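Local coordinates for protein beta-1,4-galactanase (Humicola insolens, PDB 1HJQ) that hydrolyses the beta-1,4-galactosidic linkages of type I arabinogalactans as a family 53 glycoside hydrolase of clan GH-A, at residues 232-237 and 287-292. Residues are numbered along the deposited sequence; the frame is centred on the assembly and turned at random.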
loop_
_atom_site.group_PDB
_atom_site.type_symbol
_atom_site.label_atom_id
_atom_site.label_comp_id
_atom_site.label_asym_id
_atom_site.label_seq_id
_atom_site.Cartn_x
_atom_site.Cartn_y
_atom_site.Cartn_z
ATOM N N ASN A 232 10.829 -3.982 16.693
ATOM C CA ASN A 232 11.968 -3.074 16.772
ATOM C C ASN A 232 11.580 -1.661 16.343
ATOM O O ASN A 232 11.952 -0.678 16.988
ATOM C CB ASN A 232 13.120 -3.565 15.892
ATOM C CG ASN A 232 13.737 -4.857 16.392
ATOM O OD1 ASN A 232 13.498 -5.283 17.521
ATOM N ND2 ASN A 232 14.549 -5.483 15.549
ATOM N N MET A 233 10.834 -1.570 15.246
ATOM C CA MET A 233 10.389 -0.286 14.712
ATOM C C MET A 233 9.503 0.433 15.723
ATOM O O MET A 233 9.745 1.597 16.062
ATOM C CB MET A 233 9.617 -0.501 13.404
ATOM C CG MET A 233 10.453 -1.080 12.267
ATOM S SD MET A 233 9.453 -1.622 10.849
ATOM C CE MET A 233 8.542 -0.095 10.465
ATOM N N VAL A 234 8.478 -0.272 16.199
ATOM C CA VAL A 234 7.537 0.275 17.171
ATOM C C VAL A 234 8.218 0.766 18.453
ATOM O O VAL A 234 8.007 1.899 18.882
ATOM C CB VAL A 234 6.465 -0.772 17.542
ATOM C CG1 VAL A 234 5.601 -0.252 18.673
ATOM C CG2 VAL A 234 5.605 -1.089 16.323
ATOM N N SER A 235 9.036 -0.092 19.054
ATOM C CA SER A 235 9.742 0.251 20.282
ATOM C C SER A 235 10.706 1.420 20.099
ATOM O O SER A 235 10.976 2.171 21.037
ATOM C CB SER A 235 10.520 -0.961 20.799
ATOM O OG SER A 235 11.230 -0.637 21.978
ATOM N N ARG A 236 11.210 1.578 18.884
ATOM C CA ARG A 236 12.157 2.639 18.588
ATOM C C ARG A 236 11.547 3.990 18.222
ATOM O O ARG A 236 12.018 5.035 18.677
ATOM C CB ARG A 236 13.075 2.191 17.461
ATOM C CG ARG A 236 14.032 3.255 16.979
ATOM C CD ARG A 236 15.269 3.360 17.842
ATOM N NE ARG A 236 16.358 3.908 17.042
ATOM C CZ ARG A 236 16.561 5.207 16.826
ATOM N NH1 ARG A 236 15.751 6.117 17.369
ATOM N NH2 ARG A 236 17.564 5.593 16.035
ATOM N N TRP A 237 10.507 3.977 17.395
ATOM C CA TRP A 237 9.900 5.229 16.970
ATOM C C TRP A 237 8.458 5.440 17.409
ATOM O O TRP A 237 7.875 6.487 17.143
ATOM C CB TRP A 237 10.045 5.360 15.449
ATOM C CG TRP A 237 11.473 5.620 15.053
ATOM C CD1 TRP A 237 12.186 6.757 15.294
ATOM C CD2 TRP A 237 12.381 4.703 14.428
ATOM N NE1 TRP A 237 13.482 6.607 14.865
ATOM C CE2 TRP A 237 13.631 5.356 14.331
ATOM C CE3 TRP A 237 12.264 3.392 13.948
ATOM C CZ2 TRP A 237 14.762 4.742 13.774
ATOM C CZ3 TRP A 237 13.388 2.779 13.394
ATOM C CH2 TRP A 237 14.622 3.459 13.315
ATOM N N VAL A 287 2.006 -7.458 17.559
ATOM C CA VAL A 287 2.752 -6.243 17.842
ATOM C C VAL A 287 1.845 -5.152 18.375
ATOM O O VAL A 287 0.795 -4.871 17.804
ATOM C CB VAL A 287 3.451 -5.697 16.570
ATOM C CG1 VAL A 287 4.180 -4.406 16.886
ATOM C CG2 VAL A 287 4.410 -6.720 16.027
ATOM N N SER A 288 2.239 -4.544 19.485
ATOM C CA SER A 288 1.452 -3.446 20.024
ATOM C C SER A 288 1.538 -2.428 18.894
ATOM O O SER A 288 2.604 -2.264 18.287
ATOM C CB SER A 288 2.118 -2.855 21.264
ATOM O OG SER A 288 3.269 -2.113 20.892
ATOM N N LYS A 289 0.443 -1.749 18.600
ATOM C CA LYS A 289 0.469 -0.771 17.523
ATOM C C LYS A 289 0.478 -1.434 16.157
ATOM O O LYS A 289 0.593 -0.766 15.132
ATOM C CB LYS A 289 1.661 0.180 17.672
ATOM C CG LYS A 289 1.455 1.178 18.792
ATOM C CD LYS A 289 2.616 2.121 18.970
ATOM C CE LYS A 289 2.273 3.152 20.030
ATOM N NZ LYS A 289 1.112 3.982 19.592
ATOM N N GLY A 290 0.381 -2.758 16.147
ATOM C CA GLY A 290 0.280 -3.454 14.880
ATOM C C GLY A 290 -1.184 -3.183 14.574
ATOM O O GLY A 290 -2.063 -3.687 15.275
ATOM N N VAL A 291 -1.472 -2.389 13.551
ATOM C CA VAL A 291 -2.865 -2.058 13.292
ATOM C C VAL A 291 -3.487 -2.384 11.941
ATOM O O VAL A 291 -4.711 -2.282 11.802
ATOM C CB VAL A 291 -3.108 -0.561 13.566
ATOM C CG1 VAL A 291 -2.692 -0.217 14.987
ATOM C CG2 VAL A 291 -2.326 0.275 12.578
ATOM N N GLY A 292 -2.689 -2.777 10.950
ATOM C CA GLY A 292 -3.297 -3.062 9.662
ATOM C C GLY A 292 -2.678 -4.089 8.745
ATOM O O GLY A 292 -1.515 -4.455 8.889
#
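Val234, near the end of helix 223-237, meets the turn 287-290 with both of its methyl groups. The apolar part is small. CG2 of Val234 lies 3.7 Å from CG1 of Val287, and the two side chains pass each other in opposite directions. CG1 of Val234 touches the chain of Lys289 at CD, 3.8 Å away. The lysine chain is extended up to chi4, and CB and CD run past this methyl; the amino group lies farther from Val234.

Polar atoms are met by van der Waals contact alone. Ser288 O is 3.6 Å from Val234 CG1, and Ser288 OG is 3.7 Å from it. Val234 CG1 stands anti to the backbone N (chi1 173°), which turns this methyl to Ser288 and Lys289 and CG2 to Val287. Both methyls lie against Ser288 O.

Residues 287-290 form a type II beta turn, held by a bond of its own from Gly290 N to Val287 O at 2.7 Å. The turn links helix 270-286 to strand 290-296, the last strand of the TIM barrel. Lys289 and Val291 hydrogen-bond by backbone to Val241 of the adjacent strand 240-245. Val287 also packs on Leu230 and Asn231, about one helical turn earlier.

With an alanine here in place of Val234 both methyls are gone, and a gap would probably open between the helix and Val287, Ser288 O and the Lys289 chain. The direct contact between 232-237 and 287-292 is small and rests on van der Waals packing of one valine. Val241, touched by Val234 and bonded to Lys289, ties the two further.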